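Local coordinates for signal recognition particle receptor beta subunit (Mus musculus, PDB 2FH5), which binds GTP as the beta subunit of the signal recognition particle receptor, which directs nascent secretory proteins to the endoplasmic reticulum membrane, at residues Lys173-Phe177 and Ser178-Leu182; Phe101-Gln104 and Val105-Ser109. One frame throughout, in Å; residues are numbered along the deposited sequence.

Contact 1: Lys173-Phe177 and Ser178-Leu182; sequences KEFEF and SQLPL
Q179 reaching back to the carbonyl of E174, and L180 turning in to the edges of the F175 and F177 rings, make this a local contact round one 3-10 turn, in the loop that leads from helix 133-150 to strand 184-188. The polar side is built on Q179: its NE2 donates to E174 O at 2.8 Å, though the bond is bent (137° at the hydrogen) and comes in tilted from the carbonyl plane. The extended Q179 chain runs across E176, with NE2 3.7 Å from E176 CB. Farther out, K173 NZ meets E176 OE2 at 3.0 Å in a salt bridge, nearly along the C-O axis of that oxygen, and makes a second, weak bond to E174 O. That carbonyl therefore receives two side chains. The apolar side faces inward. L180 CD2 sits at the edge of the F175 ring, 3.9 Å from CE1, the two side chains crossing at about a right angle. With CG of F177 anti to its carbonyl carbon (chi1 -72°), the ring stands alongside L180 and one face takes F175 CE2 over its centre. Helix 133-150 backs both rings at L144, and E141 accepts from the amide of F177. The backbone bonds from Q179 N to E176 O (3.2 Å) and from L180 N to F177 O (3.0 Å) are the i+3 pattern of a 3-10 turn.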
loop_
_atom_site.group_PDB
_atom_site.type_symbol
_atom_site.label_atom_id
_atom_site.label_comp_id
_atom_site.label_asym_id
_atom_site.label_seq_id
_atom_site.Cartn_x
_atom_site.Cartn_y
_atom_site.Cartn_z
ATOM N N LYS B 173 -34.272 9.276 -11.124
ATOM C CA LYS B 173 -34.396 8.849 -9.731
ATOM C C LYS B 173 -33.070 8.962 -8.964
ATOM O O LYS B 173 -32.004 8.641 -9.502
ATOM C CB LYS B 173 -34.914 7.412 -9.641
ATOM C CG LYS B 173 -35.378 7.083 -8.224
ATOM C CD LYS B 173 -35.571 5.596 -7.954
ATOM C CE LYS B 173 -35.748 5.393 -6.455
ATOM N NZ LYS B 173 -34.667 6.128 -5.689
ATOM N N GLU B 174 -33.148 9.416 -7.712
ATOM C CA GLU B 174 -31.974 9.570 -6.853
ATOM C C GLU B 174 -31.102 8.307 -6.874
ATOM O O GLU B 174 -31.579 7.207 -6.598
ATOM C CB GLU B 174 -32.414 9.880 -5.418
ATOM C CG GLU B 174 -33.319 11.110 -5.311
ATOM C CD GLU B 174 -32.559 12.438 -5.267
ATOM O OE1 GLU B 174 -32.025 12.776 -4.187
ATOM O OE2 GLU B 174 -32.494 13.144 -6.303
ATOM N N PHE B 175 -29.821 8.481 -7.200
ATOM C CA PHE B 175 -28.875 7.369 -7.287
ATOM C C PHE B 175 -28.795 6.447 -6.083
ATOM O O PHE B 175 -28.844 6.899 -4.945
ATOM C CB PHE B 175 -27.447 7.859 -7.547
ATOM C CG PHE B 175 -26.455 6.735 -7.638
ATOM C CD1 PHE B 175 -26.359 5.978 -8.797
ATOM C CD2 PHE B 175 -25.730 6.339 -6.530
ATOM C CE1 PHE B 175 -25.573 4.844 -8.846
ATOM C CE2 PHE B 175 -24.939 5.192 -6.578
ATOM C CZ PHE B 175 -24.868 4.451 -7.736
ATOM N N GLU B 176 -28.643 5.154 -6.359
ATOM C CA GLU B 176 -28.495 4.138 -5.321
ATOM C C GLU B 176 -27.714 3.023 -5.969
ATOM O O GLU B 176 -27.868 2.785 -7.157
ATOM C CB GLU B 176 -29.854 3.618 -4.836
ATOM C CG GLU B 176 -30.483 4.490 -3.766
ATOM C CD GLU B 176 -31.895 4.062 -3.398
ATOM O OE1 GLU B 176 -32.076 2.967 -2.820
ATOM O OE2 GLU B 176 -32.828 4.837 -3.697
ATOM N N PHE B 177 -26.867 2.349 -5.201
ATOM C CA PHE B 177 -26.066 1.256 -5.743
ATOM C C PHE B 177 -26.893 0.102 -6.308
ATOM O O PHE B 177 -26.477 -0.531 -7.280
ATOM C CB PHE B 177 -25.100 0.746 -4.677
ATOM C CG PHE B 177 -23.959 1.693 -4.388
ATOM C CD1 PHE B 177 -22.898 1.824 -5.285
ATOM C CD2 PHE B 177 -23.950 2.462 -3.218
ATOM C CE1 PHE B 177 -21.832 2.716 -5.018
ATOM C CE2 PHE B 177 -22.897 3.353 -2.936
ATOM C CZ PHE B 177 -21.836 3.482 -3.835
ATOM N N SER B 178 -28.055 -0.173 -5.718
ATOM C CA SER B 178 -28.929 -1.258 -6.205
ATOM C C SER B 178 -29.406 -1.066 -7.667
ATOM O O SER B 178 -29.707 -2.035 -8.350
ATOM C CB SER B 178 -30.148 -1.409 -5.298
ATOM O OG SER B 178 -30.969 -0.257 -5.382
ATOM N N GLN B 179 -29.464 0.174 -8.143
ATOM C CA GLN B 179 -29.882 0.440 -9.518
ATOM C C GLN B 179 -28.791 0.045 -10.520
ATOM O O GLN B 179 -28.969 0.141 -11.735
ATOM C CB GLN B 179 -30.181 1.934 -9.709
ATOM C CG GLN B 179 -30.978 2.566 -8.595
ATOM C CD GLN B 179 -31.017 4.067 -8.718
ATOM O OE1 GLN B 179 -30.418 4.639 -9.642
ATOM N NE2 GLN B 179 -31.722 4.728 -7.790
ATOM N N LEU B 180 -27.655 -0.402 -10.019
ATOM C CA LEU B 180 -26.563 -0.732 -10.907
ATOM C C LEU B 180 -26.576 -2.132 -11.468
ATOM O O LEU B 180 -26.938 -3.085 -10.774
ATOM C CB LEU B 180 -25.223 -0.530 -10.182
ATOM C CG LEU B 180 -24.726 0.871 -9.830
ATOM C CD1 LEU B 180 -23.318 0.773 -9.278
ATOM C CD2 LEU B 180 -24.742 1.746 -11.072
ATOM N N PRO B 181 -26.191 -2.276 -12.745
ATOM C CA PRO B 181 -26.144 -3.603 -13.368
ATOM C C PRO B 181 -24.827 -4.265 -12.920
ATOM O O PRO B 181 -24.033 -4.689 -13.766
ATOM C CB PRO B 181 -26.139 -3.289 -14.863
ATOM C CG PRO B 181 -25.393 -1.971 -14.928
ATOM C CD PRO B 181 -26.006 -1.213 -13.753
ATOM N N LEU B 182 -24.602 -4.321 -11.599
ATOM C CA LEU B 182 -23.394 -4.905 -10.995
ATOM C C LEU B 182 -23.668 -5.428 -9.596
ATOM O O LEU B 182 -24.475 -4.859 -8.866
ATOM C CB LEU B 182 -22.303 -3.855 -10.807
ATOM C CG LEU B 182 -21.579 -3.059 -11.883
ATOM C CD1 LEU B 182 -21.073 -1.768 -11.263
ATOM C CD2 LEU B 182 -20.435 -3.871 -12.442
#

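Contact 2: Phe101-Gln104 and Val105-Ser109; sequences FLYQ and VLIDS
Y103 and I107, one turn apart, meet on helix 91-110, the crossover helix of the beta-alpha-beta unit between strands 79-87 and 117-123 of this P-loop GTPase fold. I107 CD1 lies 3.3 Å from Y103 CE2 and also touches CZ, approaching the ring obliquely. The tyrosine has CG anti to its backbone N (chi1 -174°), which leans the ring beside its own carbonyl and along the helix toward I107. Putting an alanine at Y103 would probably leave I107 CD1 without its apolar neighbour and open a gap toward L144 and L168, which the Y103 side chain also touches. The same spacing recurs on other sides of the helix. F101 CE1 is 3.7 Å from V105 CG2, and L102 CG is 4.1 Å from L106 CD1, both pairs crossing at a slant. Beneath these side chains runs the i to i+4 ladder: I107 N to Y103 O, at 170°, is the straightest of the four rungs between the two segments, while L106 N reaches L102 O at 2.7 Å.

The second shell differs from face to face. L102 and L106 lie against I120 and L118 of strand 117-123, and V105 rests on L72 of helix 65-75. F101 meets the rings of F69 and F84, takes R68 in a cation-pi contact, and its side chain comes within about 4 Å of that of G14 in the GTP-binding loop. At the C-terminal end, V105 O accepts twice, from S109 N and, on the opposite face of its plane, from S109 OG at 2.6 Å.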
loop_
_atom_site.group_PDB
_atom_site.type_symbol
_atom_site.label_atom_id
_atom_site.label_comp_id
_atom_site.label_asym_id
_atom_site.label_seq_id
_atom_site.Cartn_x
_atom_site.Cartn_y
_atom_site.Cartn_z
ATOM N N PHE B 101 -13.375 8.841 -7.214
ATOM C CA PHE B 101 -12.588 7.724 -7.705
ATOM C C PHE B 101 -13.525 6.536 -7.906
ATOM O O PHE B 101 -13.440 5.848 -8.912
ATOM C CB PHE B 101 -11.462 7.399 -6.711
ATOM C CG PHE B 101 -10.577 6.232 -7.115
ATOM C CD1 PHE B 101 -10.462 5.832 -8.449
ATOM C CD2 PHE B 101 -9.871 5.521 -6.148
ATOM C CE1 PHE B 101 -9.667 4.727 -8.813
ATOM C CE2 PHE B 101 -9.074 4.420 -6.498
ATOM C CZ PHE B 101 -8.977 4.020 -7.839
ATOM N N LEU B 102 -14.423 6.305 -6.958
ATOM C CA LEU B 102 -15.373 5.202 -7.075
ATOM C C LEU B 102 -16.208 5.348 -8.359
ATOM O O LEU B 102 -16.453 4.367 -9.070
ATOM C CB LEU B 102 -16.264 5.151 -5.832
ATOM C CG LEU B 102 -17.336 4.069 -5.813
ATOM C CD1 LEU B 102 -16.713 2.683 -5.975
ATOM C CD2 LEU B 102 -18.133 4.202 -4.513
ATOM N N TYR B 103 -16.611 6.579 -8.667
ATOM C CA TYR B 103 -17.369 6.889 -9.889
ATOM C C TYR B 103 -16.680 6.286 -11.112
ATOM O O TYR B 103 -17.296 5.564 -11.894
ATOM C CB TYR B 103 -17.459 8.409 -10.063
ATOM C CG TYR B 103 -18.331 8.849 -11.218
ATOM C CD1 TYR B 103 -19.717 8.925 -11.085
ATOM C CD2 TYR B 103 -17.774 9.188 -12.445
ATOM C CE1 TYR B 103 -20.521 9.332 -12.143
ATOM C CE2 TYR B 103 -18.573 9.591 -13.508
ATOM C CZ TYR B 103 -19.942 9.664 -13.348
ATOM O OH TYR B 103 -20.728 10.099 -14.393
ATOM N N GLN B 104 -15.402 6.607 -11.292
ATOM C CA GLN B 104 -14.637 6.050 -12.405
ATOM C C GLN B 104 -14.539 4.529 -12.307
ATOM O O GLN B 104 -14.492 3.844 -13.329
ATOM C CB GLN B 104 -13.226 6.633 -12.449
ATOM C CG GLN B 104 -13.018 7.663 -13.548
ATOM C CD GLN B 104 -12.493 8.998 -13.005
ATOM O OE1 GLN B 104 -12.000 9.849 -13.762
ATOM N NE2 GLN B 104 -12.606 9.188 -11.685
ATOM N N VAL B 105 -14.499 3.991 -11.087
ATOM C CA VAL B 105 -14.402 2.544 -10.936
ATOM C C VAL B 105 -15.724 1.880 -11.347
ATOM O O VAL B 105 -15.723 0.798 -11.945
ATOM C CB VAL B 105 -14.023 2.146 -9.482
ATOM C CG1 VAL B 105 -14.207 0.644 -9.277
ATOM C CG2 VAL B 105 -12.555 2.519 -9.209
ATOM N N LEU B 106 -16.841 2.534 -11.033
ATOM C CA LEU B 106 -18.163 2.015 -11.377
ATOM C C LEU B 106 -18.329 2.040 -12.884
ATOM O O LEU B 106 -18.764 1.065 -13.500
ATOM C CB LEU B 106 -19.246 2.866 -10.737
ATOM C CG LEU B 106 -19.334 2.636 -9.246
ATOM C CD1 LEU B 106 -20.294 3.633 -8.646
ATOM C CD2 LEU B 106 -19.779 1.217 -8.981
ATOM N N ILE B 107 -17.974 3.163 -13.483
ATOM C CA ILE B 107 -18.070 3.265 -14.918
ATOM C C ILE B 107 -17.198 2.208 -15.589
ATOM O O ILE B 107 -17.705 1.407 -16.373
ATOM C CB ILE B 107 -17.701 4.676 -15.375
ATOM C CG1 ILE B 107 -18.924 5.579 -15.194
ATOM C CG2 ILE B 107 -17.210 4.663 -16.796
ATOM C CD1 ILE B 107 -18.676 7.012 -15.582
ATOM N N ASP B 108 -15.905 2.182 -15.271
ATOM C CA ASP B 108 -14.995 1.195 -15.857
ATOM C C ASP B 108 -15.527 -0.219 -15.749
ATOM O O ASP B 108 -15.455 -0.990 -16.704
ATOM C CB ASP B 108 -13.638 1.229 -15.170
ATOM C CG ASP B 108 -12.830 2.441 -15.542
ATOM O OD1 ASP B 108 -13.378 3.355 -16.187
ATOM O OD2 ASP B 108 -11.642 2.484 -15.178
ATOM N N SER B 109 -16.059 -0.559 -14.580
ATOM C CA SER B 109 -16.576 -1.896 -14.333
ATOM C C SER B 109 -17.766 -2.284 -15.205
ATOM O O SER B 109 -17.847 -3.424 -15.692
ATOM C CB SER B 109 -16.950 -2.045 -12.861
ATOM O OG SER B 109 -15.820 -1.835 -12.033
#

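How the contacts relate
Contact 2 is buried, its centre about 10 Å from the centre of the chain; contact 1, about 17 Å out, is only partly buried and adds a salt bridge and an amide-to-carbonyl bond on its exposed side. Regular i+4 bonds serve the helix, whereas the loop relies on i+3 bonds supplemented by side chains, so the chemistry of each local contact follows its place in the fold. The two centres are about 13 Å apart, and their apolar sides pack against each other: L180 CD1 lies 3.6 Å from L106 CD2, and F177 CZ 3.8 Å from L102 CD2. Both also lean on L144 of helix 133-150. Of the two, contact 2 alone approaches the GTP site, through F101.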